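Local coordinates for V-type ATP synthase alpha chain (Nanoarchaeum equitans Kin4-M, PDB 5BN3), which forms the A subunit of an archaeal V-type ATPase, carries a P-loop nucleotide-binding domain and binds ADP and magnesium, at residues A[258-261]-A[262-266]; A[305-308]-A[309-313]. All coordinates share one frame; numbering follows the deposited sequence.

How the contacts relate
Contact 1 comes first along the chain, at the C-terminal part of helix 254-263, and contact 2 follows at the end of helix 293-309 and in the loop beyond it. Their centres lie about 24 Å apart and their nearest atoms about 15 Å, so they do not touch. Both lie in the nucleotide-binding domain, on helices that connect strands of one mixed sheet: helix 254-263 links strands 244-250 and 280-285, whereas 305-313 leads into strand 314-320, which pairs with 244-250 in parallel. The two differ in surroundings. Contact 1 borders the chain of NEQ263, whereas contact 2 is buried within its own chain, against strand 140-145.

Contact 1: A[258-261]-A[262-266]; sequences TEVL and EEFPK
Val260 drives its CG1 methyl over the centre of the Phe264 ring, one helical turn further on. The methyl sits 3.7 Å from the ring centroid and 11° off the ring normal, a CH-pi contact made squarely on the face. It gets there because CG1 stands anti to the backbone N (chi1 175°), beside the carbonyl carbon and so on the side of the following turn. The pair looks into the fold, where Val260 packs on Leu282 and Gln234 and Phe264 on Thr280, Leu276 and Lys238.

On another side Glu259 and Glu263 meet as acids, with their carboxylate planes 22° apart. Glu259, bent at its second torsion, lays OE2 3.4 Å from Glu263 CG, while Glu259 OE1 and Glu263 OE2 stay 4.5 Å apart. A water bridges these two oxygens, 2.8 Å from Glu259 OE1 but doubtfully short to Glu263 OE2. Lys266 NZ forms a long salt bridge to Glu263 OE2 at 3.8 Å.

Thr258 and Glu262 run side by side and point the same way, toward the chain of NEQ263, with Thr258 CG2 3.9 Å from Glu262 OE2. Thr258 OG1 is hydrogen-bonded with Gly254 O and with Pro101 O of that chain, Glu262 OE2 with its Val106 N.

Backbone bonds run from Glu262 N to Thr258 O, from Glu263 N to Glu259 O and from Phe264 N to Val260 O, the last 3.1 Å long. Pro265 has no N-H to offer Leu261 O, and its CD lies 3.2 Å from that oxygen.

The Val260 and Phe264 side thus packs on strand 280-285 and helix 229-239, while the three carboxylates lie on other sides, Glu262 bound to the chain of NEQ263. The water and Lys266 would probably ease the repulsion between Glu259 and Glu263.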
ATOM      1  N   THR A 258      -9.431  35.240 -14.304  1.00 34.35           N
ATOM      2  CA  THR A 258     -10.409  36.149 -14.895  1.00 36.84           C
ATOM      3  C   THR A 258     -11.329  36.749 -13.830  1.00 38.77           C
ATOM      4  O   THR A 258     -11.698  37.921 -13.905  1.00 38.21           O
ATOM      5  CB  THR A 258     -11.264  35.424 -15.954  1.00 39.62           C
ATOM      6  OG1 THR A 258     -10.410  34.697 -16.848  1.00 37.29           O
ATOM      7  CG2 THR A 258     -12.093  36.419 -16.744  1.00 39.42           C
ATOM      8  N   GLU A 259     -11.693  35.939 -12.839  1.00 36.20           N
ATOM      9  CA  GLU A 259     -12.524  36.395 -11.722  1.00 35.48           C
ATOM     10  C   GLU A 259     -11.883  37.568 -10.982  1.00 38.53           C
ATOM     11  O   GLU A 259     -12.550  38.558 -10.671  1.00 44.44           O
ATOM     12  CB  GLU A 259     -12.783  35.240 -10.750  1.00 42.31           C
ATOM     13  CG  GLU A 259     -13.237  35.669  -9.358  1.00 63.29           C
ATOM     14  CD  GLU A 259     -14.708  36.048  -9.296  1.00 83.89           C
ATOM     15  OE1 GLU A 259     -15.389  35.989 -10.340  1.00 81.66           O
ATOM     16  OE2 GLU A 259     -15.184  36.400  -8.194  1.00 85.47           O
ATOM     17  N   VAL A 260     -10.586  37.453 -10.709  1.00 32.68           N
ATOM     18  CA  VAL A 260      -9.843  38.519 -10.051  1.00 40.14           C
ATOM     19  C   VAL A 260      -9.829  39.780 -10.916  1.00 40.30           C
ATOM     20  O   VAL A 260     -10.028  40.887 -10.417  1.00 37.54           O
ATOM     21  CB  VAL A 260      -8.399  38.081  -9.737  1.00 43.92           C
ATOM     22  CG1 VAL A 260      -7.606  39.234  -9.155  1.00 44.83           C
ATOM     23  CG2 VAL A 260      -8.400  36.904  -8.777  1.00 39.06           C
ATOM     24  N   LEU A 261      -9.609  39.602 -12.217  1.00 41.30           N
ATOM     25  CA  LEU A 261      -9.618  40.711 -13.168  1.00 43.31           C
ATOM     26  C   LEU A 261     -10.962  41.432 -13.193  1.00 37.04           C
ATOM     27  O   LEU A 261     -11.017  42.646 -13.386  1.00 41.92           O
ATOM     28  CB  LEU A 261      -9.284  40.211 -14.576  1.00 43.77           C
ATOM     29  CG  LEU A 261      -7.850  39.769 -14.864  1.00 42.49           C
ATOM     30  CD1 LEU A 261      -7.727  39.245 -16.290  1.00 41.60           C
ATOM     31  CD2 LEU A 261      -6.898  40.924 -14.646  1.00 45.60           C
ATOM     32  N   GLU A 262     -12.043  40.684 -12.996  1.00 35.32           N
ATOM     33  CA  GLU A 262     -13.389  41.251 -13.049  1.00 46.39           C
ATOM     34  C   GLU A 262     -13.804  41.952 -11.755  1.00 48.58           C
ATOM     35  O   GLU A 262     -14.489  42.972 -11.792  1.00 46.46           O
ATOM     36  CB  GLU A 262     -14.418  40.166 -13.397  1.00 43.29           C
ATOM     37  CG  GLU A 262     -14.354  39.660 -14.836  1.00 45.31           C
ATOM     38  CD  GLU A 262     -15.513  38.744 -15.187  1.00 64.34           C
ATOM     39  OE1 GLU A 262     -16.416  38.569 -14.340  1.00 52.93           O
ATOM     40  OE2 GLU A 262     -15.525  38.199 -16.314  1.00 44.04           O
ATOM     41  N   GLU A 263     -13.385  41.405 -10.618  1.00 44.17           N
ATOM     42  CA  GLU A 263     -13.896  41.846  -9.319  1.00 47.95           C
ATOM     43  C   GLU A 263     -13.036  42.890  -8.599  1.00 45.14           C
ATOM     44  O   GLU A 263     -13.565  43.841  -8.029  1.00 45.72           O
ATOM     45  CB  GLU A 263     -14.131  40.636  -8.407  1.00 48.15           C
ATOM     46  CG  GLU A 263     -15.190  39.673  -8.924  1.00 59.69           C
ATOM     47  CD  GLU A 263     -16.565  40.305  -8.986  1.00 84.39           C
ATOM     48  OE1 GLU A 263     -16.907  41.074  -8.064  1.00 83.85           O
ATOM     49  OE2 GLU A 263     -17.302  40.036  -9.959  1.00 80.55           O
ATOM     50  N   PHE A 264     -11.719  42.708  -8.619  1.00 38.07           N
ATOM     51  CA  PHE A 264     -10.797  43.620  -7.930  1.00 43.90           C
ATOM     52  C   PHE A 264     -10.873  45.107  -8.344  1.00 39.36           C
ATOM     53  O   PHE A 264     -10.710  45.984  -7.494  1.00 41.87           O
ATOM     54  CB  PHE A 264      -9.354  43.100  -8.007  1.00 34.23           C
ATOM     55  CG  PHE A 264      -9.037  42.014  -7.006  1.00 37.57           C
ATOM     56  CD1 PHE A 264      -9.919  40.961  -6.793  1.00 38.90           C
ATOM     57  CD2 PHE A 264      -7.850  42.040  -6.288  1.00 37.61           C
ATOM     58  CE1 PHE A 264      -9.628  39.962  -5.877  1.00 46.03           C
ATOM     59  CE2 PHE A 264      -7.551  41.039  -5.371  1.00 42.00           C
ATOM     60  CZ  PHE A 264      -8.442  40.000  -5.166  1.00 37.05           C
ATOM     61  N   PRO A 265     -11.105  45.401  -9.640  1.00 47.54           N
ATOM     62  CA  PRO A 265     -11.294  46.816  -9.992  1.00 47.84           C
ATOM     63  C   PRO A 265     -12.548  47.449  -9.380  1.00 49.70           C
ATOM     64  O   PRO A 265     -12.637  48.677  -9.345  1.00 47.55           O
ATOM     65  CB  PRO A 265     -11.423  46.781 -11.518  1.00 47.40           C
ATOM     66  CG  PRO A 265     -10.649  45.581 -11.927  1.00 45.19           C
ATOM     67  CD  PRO A 265     -10.902  44.568 -10.843  1.00 45.76           C
ATOM     68  N   LYS A 266     -13.493  46.633  -8.914  1.00 43.49           N
ATOM     69  CA  LYS A 266     -14.731  47.147  -8.323  1.00 49.81           C
ATOM     70  C   LYS A 266     -14.633  47.308  -6.812  1.00 45.09           C
ATOM     71  O   LYS A 266     -15.485  47.945  -6.192  1.00 48.22           O
ATOM     72  CB  LYS A 266     -15.908  46.215  -8.615  1.00 51.91           C
ATOM     73  CG  LYS A 266     -16.165  45.894 -10.071  1.00 57.03           C
ATOM     74  CD  LYS A 266     -17.453  45.087 -10.180  1.00 64.68           C
ATOM     75  CE  LYS A 266     -17.487  44.217 -11.423  1.00 74.75           C
ATOM     76  NZ  LYS A 266     -18.623  43.255 -11.368  1.00 87.76           N
TER
HETATM   77  O   HOH W   1     -17.122  37.976 -11.380  1.00 67.26           O

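Contact 2: A[305-308]-A[309-313]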
ATOM      1  N   GLY A 305       8.175  39.938  -5.538  1.00 36.89           N
ATOM      2  CA  GLY A 305       7.887  40.171  -4.131  1.00 34.50           C
ATOM      3  C   GLY A 305       9.075  40.738  -3.385  1.00 30.76           C
ATOM      4  O   GLY A 305       8.931  41.666  -2.584  1.00 35.72           O
ATOM      5  N   GLU A 306      10.251  40.174  -3.646  1.00 29.80           N
ATOM      6  CA  GLU A 306      11.485  40.654  -3.039  1.00 32.62           C
ATOM      7  C   GLU A 306      11.781  42.079  -3.487  1.00 36.52           C
ATOM      8  O   GLU A 306      12.287  42.886  -2.709  1.00 35.23           O
ATOM      9  CB  GLU A 306      12.656  39.749  -3.427  1.00 37.47           C
ATOM     10  CG  GLU A 306      12.648  38.371  -2.790  1.00 41.51           C
ATOM     11  CD  GLU A 306      13.801  37.516  -3.277  1.00 46.96           C
ATOM     12  OE1 GLU A 306      14.170  37.639  -4.467  1.00 55.04           O
ATOM     13  OE2 GLU A 306      14.344  36.728  -2.475  1.00 51.38           O
ATOM     14  N   TYR A 307      11.472  42.373  -4.747  1.00 34.36           N
ATOM     15  CA  TYR A 307      11.724  43.690  -5.328  1.00 29.93           C
ATOM     16  C   TYR A 307      10.970  44.793  -4.595  1.00 37.01           C
ATOM     17  O   TYR A 307      11.536  45.837  -4.274  1.00 36.87           O
ATOM     18  CB  TYR A 307      11.361  43.686  -6.818  1.00 31.67           C
ATOM     19  CG  TYR A 307      11.359  45.050  -7.474  1.00 37.35           C
ATOM     20  CD1 TYR A 307      12.536  45.768  -7.635  1.00 36.57           C
ATOM     21  CD2 TYR A 307      10.182  45.610  -7.949  1.00 32.32           C
ATOM     22  CE1 TYR A 307      12.536  47.014  -8.242  1.00 35.13           C
ATOM     23  CE2 TYR A 307      10.173  46.853  -8.555  1.00 37.09           C
ATOM     24  CZ  TYR A 307      11.352  47.547  -8.698  1.00 44.01           C
ATOM     25  OH  TYR A 307      11.345  48.783  -9.301  1.00 37.46           O
ATOM     26  N   PHE A 308       9.691  44.562  -4.327  1.00 30.78           N
ATOM     27  CA  PHE A 308       8.898  45.551  -3.607  1.00 32.30           C
ATOM     28  C   PHE A 308       9.257  45.567  -2.123  1.00 32.56           C
ATOM     29  O   PHE A 308       9.153  46.601  -1.463  1.00 36.92           O
ATOM     30  CB  PHE A 308       7.404  45.310  -3.824  1.00 32.08           C
ATOM     31  CG  PHE A 308       6.901  45.804  -5.152  1.00 36.63           C
ATOM     32  CD1 PHE A 308       6.619  47.149  -5.341  1.00 34.96           C
ATOM     33  CD2 PHE A 308       6.711  44.928  -6.210  1.00 34.90           C
ATOM     34  CE1 PHE A 308       6.155  47.614  -6.562  1.00 32.80           C
ATOM     35  CE2 PHE A 308       6.247  45.384  -7.433  1.00 33.11           C
ATOM     36  CZ  PHE A 308       5.970  46.730  -7.610  1.00 33.53           C
ATOM     37  N   ARG A 309       9.689  44.419  -1.606  1.00 34.68           N
ATOM     38  CA  ARG A 309      10.221  44.341  -0.249  1.00 36.14           C
ATOM     39  C   ARG A 309      11.451  45.236  -0.112  1.00 36.78           C
ATOM     40  O   ARG A 309      11.627  45.921   0.898  1.00 37.87           O
ATOM     41  CB  ARG A 309      10.593  42.896   0.091  1.00 31.23           C
ATOM     42  CG  ARG A 309      11.258  42.722   1.451  1.00 30.24           C
ATOM     43  CD  ARG A 309      12.107  41.466   1.478  1.00 38.92           C
ATOM     44  NE  ARG A 309      13.239  41.567   0.558  1.00 36.45           N
ATOM     45  CZ  ARG A 309      14.068  40.567   0.273  1.00 40.93           C
ATOM     46  NH1 ARG A 309      13.895  39.377   0.833  1.00 36.03           N
ATOM     47  NH2 ARG A 309      15.065  40.756  -0.579  1.00 36.23           N
ATOM     48  N   ASP A 310      12.295  45.235  -1.139  1.00 33.53           N
ATOM     49  CA  ASP A 310      13.527  46.020  -1.128  1.00 42.58           C
ATOM     50  C   ASP A 310      13.272  47.529  -1.138  1.00 37.83           C
ATOM     51  O   ASP A 310      14.161  48.317  -0.813  1.00 39.50           O
ATOM     52  CB  ASP A 310      14.413  45.623  -2.315  1.00 34.35           C
ATOM     53  CG  ASP A 310      14.959  44.213  -2.195  1.00 53.18           C
ATOM     54  OD1 ASP A 310      14.994  43.671  -1.068  1.00 46.95           O
ATOM     55  OD2 ASP A 310      15.369  43.651  -3.233  1.00 46.02           O
ATOM     56  N   GLN A 311      12.060  47.930  -1.509  1.00 35.20           N
ATOM     57  CA  GLN A 311      11.683  49.340  -1.489  1.00 36.17           C
ATOM     58  C   GLN A 311      11.230  49.756  -0.095  1.00 42.46           C
ATOM     59  O   GLN A 311      10.897  50.918   0.137  1.00 36.49           O
ATOM     60  CB  GLN A 311      10.564  49.617  -2.502  1.00 33.07           C
ATOM     61  CG  GLN A 311      10.937  49.334  -3.951  1.00 31.46           C
ATOM     62  CD  GLN A 311       9.773  49.526  -4.905  1.00 36.62           C
ATOM     63  OE1 GLN A 311       8.872  50.329  -4.655  1.00 38.23           O
ATOM     64  NE2 GLN A 311       9.783  48.778  -6.003  1.00 39.40           N
ATOM     65  N   GLY A 312      11.214  48.804   0.833  1.00 31.43           N
ATOM     66  CA  GLY A 312      10.793  49.085   2.194  1.00 33.09           C
ATOM     67  C   GLY A 312       9.293  48.941   2.352  1.00 35.02           C
ATOM     68  O   GLY A 312       8.672  49.625   3.169  1.00 37.23           O
ATOM     69  N   TYR A 313       8.709  48.042   1.567  1.00 33.40           N
ATOM     70  CA  TYR A 313       7.274  47.800   1.625  1.00 34.30           C
ATOM     71  C   TYR A 313       6.962  46.414   2.186  1.00 37.53           C
ATOM     72  O   TYR A 313       7.829  45.537   2.231  1.00 32.35           O
ATOM     73  CB  TYR A 313       6.647  47.953   0.236  1.00 39.20           C
ATOM     74  CG  TYR A 313       6.510  49.386  -0.237  1.00 39.85           C
ATOM     75  CD1 TYR A 313       5.702  50.286   0.442  1.00 42.06           C
ATOM     76  CD2 TYR A 313       7.163  49.827  -1.378  1.00 34.88           C
ATOM     77  CE1 TYR A 313       5.564  51.593   0.009  1.00 44.53           C
ATOM     78  CE2 TYR A 313       7.031  51.133  -1.821  1.00 40.10           C
ATOM     79  CZ  TYR A 313       6.229  52.010  -1.122  1.00 47.79           C
ATOM     80  OH  TYR A 313       6.088  53.309  -1.551  1.00 44.89           O
TER
HETATM   81  O   HOH W   2      15.628  37.318  -0.439  1.00 43.07           O
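Gln311 reaches back along the end of the helix to Tyr307 and Phe308, and its NE2 carries the contact with both rings. NE2 lies over one face of Tyr307, offset toward the rim and 3.2 Å from CE2, with the amide plane turned 79° from the ring. The Gln311 side chain lies alongside that of Phe308, NE2 being 3.6 Å from CD1. Its chain is extended beyond CG, which lets the amide reach both rings.

Charged groups gather on another side. Arg309 grips Asp310 side-on through NE and NH2, both directed at OD1; NH2 is the nearer at 3.0 Å and meets that oxygen on its syn side, whereas NE, in the longer bond, comes from above the carboxylate plane. CG of Arg309 is anti to the backbone N (chi1 176°) and the chain bends at chi3, laying the guanidinium over CB and CG of Glu306. The Glu306 carboxylate and Arg309 face each other as charges only, and a water accepts from Arg309 NH1 at 3.0 Å. Salt bridges from Arg359 to Glu306 and from Arg188 to Asp310 probably offset the acids, and Arg188 N adds a hydrogen bond to Glu306 OE1.

The backbone closes the helix with a Schellman motif. Gly312, at positive phi (87°), gives its N to Arg309 O at 2.9 Å, and Tyr313 N makes a weak bond to Phe308 O at 3.4 Å. That oxygen also accepts from Gln311 N and lies at the edge of the Tyr313 ring.

The turn joins helix 293-309 to strand 314-320 of the central sheet, and Tyr313 shares backbone bonds with Ser372 of strand 370-379. The aromatic side abuts strand 140-145, where Tyr307 OH bonds to His142 and Tyr313 OH to Glu141 O.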